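Side-chain contacts in aldehyde dehydrogenase (Staphylococcus aureus, PDB 6K10), which oxidises the carotenoid aldehyde 4,4'-diaponeurosporen-4-al to 4,4'-diaponeurosporenoic acid with NAD+, a step in making the protective pigment staphyloxanthin: residues Thr141-Pro146 with Gln181-Leu186; Phe192-Glu197 with Gly420-Lys425. The protein carries 1 engineered substitution. All coordinates share one frame; numbering follows the deposited sequence.

Interaction 1: residues Thr141-Pro146 with Gln181-Leu186; sequences TAIIKP and QTLIHL
Leu183, near the C-terminal end of helix 177-184, divides its two methyl groups between Ile143 and Lys145, two residues of strand 141-145 whose side chains leave the same side of the strand. The leucine CD2 meets the branch methyl of Ile143, with Leu183 CD2 and Ile143 CG2 3.8 Å apart. Its other methyl, Leu183 CD1, lies 3.8 Å from Lys145 CB and nearly as close to CG of that lysine. The leucine thus straddles alternate residues of the strand, and both pairs of side chains meet aslant. The touching is all between carbons, and no hydrogen bond joins the two segments.

In Ile143 a chi1 of -68°, measured to CG1, puts the methyl CG2 anti to the backbone N, and CG2, rather than the longer CG1 branch, is what meets the leucine. Lys145 gives the contact just the root of its chain. A bend at chi2 (-88°) turns the rest away from Leu183, and the ammonium folds back to the next residue, where Lys145 NZ donates to Pro146 O at 2.9 Å from above the carbonyl plane. NZ has a weak second bond, to Gly175 O.

This is plain helix-on-sheet packing of the Rossmann-like, NAD-binding half of the aldehyde dehydrogenase fold, away from the predicted catalytic residues. Phe188 touches both Ile143 and Leu183, while Ile11 of helix 10-23 and Leu116 of strand 104-118, the parallel neighbour of strand 141-145, also border the leucine.

Interaction 2: residues Phe192-Glu197 with Gly420-Lys425; sequences FFTGSE and GRYHGK
Phe192 and Tyr422 form a T-shaped aromatic pair that pins a loop of the aldehyde dehydrogenase fold against strand 190-194, one of the parallel strands of its Rossmann-like sheet. The phenylalanine supplies the edge and the tyrosine the face. Their planes stand at 82° and their centroids are 4.8 Å apart. Phe192 points its far corner into the tyrosine: CZ sits over the middle of the Tyr422 ring, with Phe192 CZ to Tyr422 CD1 the shortest approach at 3.5 Å. The adjoining CE2 comes down beside it, 3.9 Å from Tyr422 CG.

The two side chains cross at about a right angle. Phe192 extends from the strand with CG trans to its main-chain nitrogen (chi1 -172°), which carries the CZ end of its ring out to the tyrosine. The other face of the tyrosine is taken by its chain neighbour, His423, whose CD2 lies 3.6 Å above the plane of the Tyr422 ring, toward the rim. With Phe192 CZ over one face and the imidazole CD2 near the rim of the other, the phenol ring is probably limited in its rotation.

This pair lies beside the predicted active site. Tyr422 and Thr194 both touch Glu217, a predicted catalytic residue, and the side chain of Thr194 is about 6 Å from that of Ser251, the engineered residue at the other predicted catalytic position. Arg421, next in the chain to Tyr422, forms a salt bridge through NH2 with Glu434 OE1 of the second subunit, so the loop also borders the dimer contact.

Two residues along the strand from Phe192, Thr194 is linked to the tyrosine hydroxyl by one water. It donates to Thr194 OG1 at 2.7 Å and is hydrogen-bonded to Tyr422 OH at a short 2.5 Å.

Overall arrangement
After several helices and the strands 92-94 and 104-118, the chain enters strand 141-145, and interaction 1 closes a loop of 34 residues when helix 177-184 comes back against that strand. The next strand, 190-194, then opens interaction 2, which closes only after 222 residues, once the chain has built the second sheet and returned to the loop before helix 425-430. The loops are in series, neither nested nor crossed. Both contacts reach the same mixed sheet, where strand 104-118 pairs with both 141-145 and 190-194. Their nearest atoms are about 7 Å apart: interaction 1 seats a helix on the sheet, and interaction 2 joins strand 190-194, near the predicted active site, to a late part of the chain.

Interaction 1: residues Thr141-Pro146 with Gln181-Leu186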
loop_
_atom_site.group_PDB
_atom_site.type_symbol
_atom_site.label_atom_id
_atom_site.label_comp_id
_atom_site.label_asym_id
_atom_site.label_seq_id
_atom_site.Cartn_x
_atom_site.Cartn_y
_atom_site.Cartn_z
ATOM N N THR A 141 10.300 -6.540 -14.379
ATOM C CA THR A 141 11.459 -7.413 -14.286
ATOM C C THR A 141 11.732 -7.666 -12.809
ATOM O O THR A 141 11.240 -6.945 -11.937
ATOM C CB THR A 141 12.690 -6.801 -14.962
ATOM O OG1 THR A 141 13.139 -5.667 -14.210
ATOM C CG2 THR A 141 12.360 -6.364 -16.382
ATOM N N ALA A 142 12.512 -8.706 -12.523
ATOM C CA ALA A 142 12.629 -9.134 -11.138
ATOM C C ALA A 142 14.015 -9.687 -10.843
ATOM O O ALA A 142 14.654 -10.310 -11.696
ATOM C CB ALA A 142 11.572 -10.188 -10.790
ATOM N N ILE A 143 14.458 -9.453 -9.611
ATOM C CA ILE A 143 15.645 -10.073 -9.041
ATOM C C ILE A 143 15.211 -10.790 -7.770
ATOM O O ILE A 143 14.523 -10.202 -6.926
ATOM C CB ILE A 143 16.747 -9.038 -8.747
ATOM C CG1 ILE A 143 17.306 -8.479 -10.056
ATOM C CG2 ILE A 143 17.857 -9.654 -7.915
ATOM C CD1 ILE A 143 18.313 -7.372 -9.861
ATOM N N ILE A 144 15.598 -12.054 -7.643
ATOM C CA ILE A 144 15.156 -12.915 -6.554
ATOM C C ILE A 144 16.347 -13.220 -5.660
ATOM O O ILE A 144 17.429 -13.561 -6.151
ATOM C CB ILE A 144 14.528 -14.217 -7.083
ATOM C CG1 ILE A 144 13.351 -13.911 -8.011
ATOM C CG2 ILE A 144 14.085 -15.108 -5.932
ATOM C CD1 ILE A 144 12.970 -15.075 -8.902
ATOM N N LYS A 145 16.145 -13.099 -4.352
ATOM C CA LYS A 145 17.143 -13.498 -3.362
ATOM C C LYS A 145 16.523 -14.565 -2.471
ATOM O O LYS A 145 15.779 -14.238 -1.527
ATOM C CB LYS A 145 17.617 -12.297 -2.543
ATOM C CG LYS A 145 18.873 -12.551 -1.723
ATOM C CD LYS A 145 18.525 -13.112 -0.358
ATOM C CE LYS A 145 19.644 -13.968 0.186
ATOM N NZ LYS A 145 19.190 -14.767 1.355
ATOM N N PRO A 146 16.779 -15.841 -2.732
ATOM C CA PRO A 146 16.211 -16.911 -1.910
ATOM C C PRO A 146 17.066 -17.183 -0.678
ATOM O O PRO A 146 18.211 -16.741 -0.568
ATOM C CB PRO A 146 16.224 -18.113 -2.863
ATOM C CG PRO A 146 17.430 -17.872 -3.711
ATOM C CD PRO A 146 17.551 -16.370 -3.871
ATOM N N GLN A 181 21.994 -7.247 1.791
ATOM C CA GLN A 181 22.405 -5.874 2.068
ATOM C C GLN A 181 22.704 -5.119 0.779
ATOM O O GLN A 181 22.292 -3.965 0.616
ATOM C CB GLN A 181 23.630 -5.877 2.982
ATOM C CG GLN A 181 23.771 -4.644 3.851
ATOM C CD GLN A 181 22.787 -4.631 5.002
ATOM O OE1 GLN A 181 21.947 -3.739 5.106
ATOM N NE2 GLN A 181 22.886 -5.627 5.877
ATOM N N THR A 182 23.417 -5.760 -0.148
ATOM C CA THR A 182 23.729 -5.115 -1.420
ATOM C C THR A 182 22.463 -4.804 -2.207
ATOM O O THR A 182 22.361 -3.748 -2.843
ATOM C CB THR A 182 24.662 -6.007 -2.238
ATOM O OG1 THR A 182 25.848 -6.277 -1.481
ATOM C CG2 THR A 182 25.044 -5.328 -3.542
ATOM N N LEU A 183 21.482 -5.707 -2.166
ATOM C CA LEU A 183 20.290 -5.546 -2.990
ATOM C C LEU A 183 19.370 -4.455 -2.453
ATOM O O LEU A 183 18.828 -3.659 -3.230
ATOM C CB LEU A 183 19.547 -6.877 -3.093
ATOM C CG LEU A 183 20.215 -7.922 -3.987
ATOM C CD1 LEU A 183 19.714 -9.316 -3.658
ATOM C CD2 LEU A 183 19.941 -7.590 -5.443
ATOM N N ILE A 184 19.178 -4.394 -1.132
ATOM C CA ILE A 184 18.205 -3.464 -0.565
ATOM C C ILE A 184 18.661 -2.014 -0.611
ATOM O O ILE A 184 17.836 -1.113 -0.415
ATOM C CB ILE A 184 17.853 -3.847 0.887
ATOM C CG1 ILE A 184 19.104 -3.881 1.765
ATOM C CG2 ILE A 184 17.127 -5.183 0.924
ATOM C CD1 ILE A 184 18.817 -4.257 3.207
ATOM N N HIS A 185 19.942 -1.759 -0.860
ATOM C CA HIS A 185 20.440 -0.399 -1.017
ATOM C C HIS A 185 20.399 0.081 -2.460
ATOM O O HIS A 185 20.739 1.239 -2.721
ATOM C CB HIS A 185 21.869 -0.291 -0.475
ATOM C CG HIS A 185 21.954 -0.381 1.015
ATOM N ND1 HIS A 185 21.264 0.469 1.852
ATOM C CD2 HIS A 185 22.646 -1.221 1.820
ATOM C CE1 HIS A 185 21.525 0.156 3.109
ATOM N NE2 HIS A 185 22.363 -0.865 3.117
ATOM N N LEU A 186 19.995 -0.780 -3.399
ATOM C CA LEU A 186 19.828 -0.397 -4.790
ATOM C C LEU A 186 18.431 0.174 -5.017
ATOM O O LEU A 186 17.465 -0.264 -4.384
ATOM C CB LEU A 186 20.050 -1.601 -5.702
ATOM C CG LEU A 186 21.473 -2.159 -5.699
ATOM C CD1 LEU A 186 21.572 -3.414 -6.553
ATOM C CD2 LEU A 186 22.453 -1.100 -6.178
#

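Interaction 2: residues Phe192-Glu197 with Gly420-Lys425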
loop_
_atom_site.group_PDB
_atom_site.type_symbol
_atom_site.label_atom_id
_atom_site.label_comp_id
_atom_site.label_asym_id
_atom_site.label_seq_id
_atom_site.Cartn_x
_atom_site.Cartn_y
_atom_site.Cartn_z
ATOM N N PHE A 192 9.712 -6.665 -2.167
ATOM C CA PHE A 192 8.797 -7.615 -1.543
ATOM C C PHE A 192 9.613 -8.519 -0.632
ATOM O O PHE A 192 10.540 -9.184 -1.099
ATOM C CB PHE A 192 8.039 -8.431 -2.603
ATOM C CG PHE A 192 6.943 -9.303 -2.037
ATOM C CD1 PHE A 192 7.244 -10.452 -1.315
ATOM C CD2 PHE A 192 5.615 -8.973 -2.226
ATOM C CE1 PHE A 192 6.242 -11.245 -0.794
ATOM C CE2 PHE A 192 4.607 -9.769 -1.707
ATOM C CZ PHE A 192 4.924 -10.906 -0.992
ATOM N N PHE A 193 9.266 -8.546 0.656
ATOM C CA PHE A 193 10.042 -9.262 1.660
ATOM C C PHE A 193 9.141 -10.122 2.535
ATOM O O PHE A 193 8.134 -9.637 3.057
ATOM C CB PHE A 193 10.842 -8.289 2.533
ATOM C CG PHE A 193 11.417 -8.930 3.765
ATOM C CD1 PHE A 193 12.640 -9.570 3.718
ATOM C CD2 PHE A 193 10.734 -8.893 4.973
ATOM C CE1 PHE A 193 13.167 -10.167 4.838
ATOM C CE2 PHE A 193 11.257 -9.492 6.095
ATOM C CZ PHE A 193 12.479 -10.125 6.033
ATOM N N THR A 194 9.519 -11.389 2.703
ATOM C CA THR A 194 8.940 -12.279 3.701
ATOM C C THR A 194 10.069 -12.787 4.581
ATOM O O THR A 194 11.073 -13.292 4.070
ATOM C CB THR A 194 8.208 -13.466 3.056
ATOM O OG1 THR A 194 7.182 -12.983 2.182
ATOM C CG2 THR A 194 7.569 -14.358 4.118
ATOM N N GLY A 195 9.911 -12.639 5.891
ATOM C CA GLY A 195 10.925 -13.131 6.811
ATOM C C GLY A 195 10.733 -12.599 8.215
ATOM O O GLY A 195 9.611 -12.281 8.628
ATOM N N SER A 196 11.850 -12.505 8.943
ATOM C CA SER A 196 11.820 -12.144 10.353
ATOM C C SER A 196 11.630 -10.644 10.531
ATOM O O SER A 196 11.934 -9.842 9.641
ATOM C CB SER A 196 13.106 -12.593 11.044
ATOM O OG SER A 196 14.223 -11.798 10.663
ATOM N N GLU A 197 11.124 -10.274 11.712
ATOM C CA GLU A 197 11.010 -8.862 12.050
ATOM C C GLU A 197 12.366 -8.166 11.991
ATOM O O GLU A 197 12.463 -7.036 11.498
ATOM C CB GLU A 197 10.373 -8.707 13.428
ATOM N N GLY A 420 1.143 -4.537 3.606
ATOM C CA GLY A 420 0.917 -5.057 2.274
ATOM C C GLY A 420 0.325 -6.455 2.307
ATOM O O GLY A 420 0.157 -7.071 3.359
ATOM N N ARG A 421 0.009 -6.966 1.117
ATOM C CA ARG A 421 -0.704 -8.234 1.001
ATOM C C ARG A 421 -0.525 -8.800 -0.399
ATOM O O ARG A 421 -0.152 -8.086 -1.327
ATOM C CB ARG A 421 -2.188 -8.050 1.322
ATOM C CG ARG A 421 -2.960 -7.358 0.209
ATOM C CD ARG A 421 -3.459 -5.989 0.626
ATOM N NE ARG A 421 -4.289 -5.372 -0.407
ATOM C CZ ARG A 421 -5.575 -5.082 -0.243
ATOM N NH1 ARG A 421 -6.265 -4.523 -1.228
ATOM N NH2 ARG A 421 -6.172 -5.360 0.908
ATOM N N TYR A 422 -0.796 -10.097 -0.539
ATOM C CA TYR A 422 -0.716 -10.751 -1.847
ATOM C C TYR A 422 -1.576 -12.012 -1.828
ATOM O O TYR A 422 -2.433 -12.177 -0.955
ATOM C CB TYR A 422 0.743 -11.023 -2.250
ATOM C CG TYR A 422 1.477 -12.106 -1.479
ATOM C CD1 TYR A 422 1.678 -12.008 -0.107
ATOM C CD2 TYR A 422 2.008 -13.215 -2.134
ATOM C CE1 TYR A 422 2.367 -12.989 0.594
ATOM C CE2 TYR A 422 2.696 -14.202 -1.443
ATOM C CZ TYR A 422 2.873 -14.085 -0.081
ATOM O OH TYR A 422 3.557 -15.063 0.607
ATOM N N HIS A 423 -1.312 -12.901 -2.793
ATOM C CA HIS A 423 -2.146 -14.024 -3.227
ATOM C C HIS A 423 -3.164 -13.604 -4.277
ATOM O O HIS A 423 -3.815 -12.560 -4.149
ATOM C CB HIS A 423 -2.881 -14.723 -2.076
ATOM C CG HIS A 423 -1.990 -15.536 -1.198
ATOM N ND1 HIS A 423 -2.475 -16.323 -0.175
ATOM C CD2 HIS A 423 -0.645 -15.683 -1.186
ATOM C CE1 HIS A 423 -1.468 -16.931 0.421
ATOM N NE2 HIS A 423 -0.346 -16.558 -0.171
ATOM N N GLY A 424 -3.303 -14.427 -5.317
ATOM C CA GLY A 424 -4.291 -14.161 -6.351
ATOM C C GLY A 424 -4.060 -12.834 -7.028
ATOM O O GLY A 424 -2.923 -12.478 -7.367
ATOM N N LYS A 425 -5.148 -12.081 -7.220
ATOM C CA LYS A 425 -5.034 -10.765 -7.842
ATOM C C LYS A 425 -4.262 -9.783 -6.966
ATOM O O LYS A 425 -3.673 -8.825 -7.484
ATOM C CB LYS A 425 -6.427 -10.221 -8.169
ATOM C CG LYS A 425 -6.409 -8.902 -8.931
ATOM C CD LYS A 425 -7.790 -8.450 -9.364
ATOM C CE LYS A 425 -7.698 -7.158 -10.166
ATOM N NZ LYS A 425 -7.301 -5.990 -9.321
HETATM O O HOH W 1 4.706 -14.028 2.601
#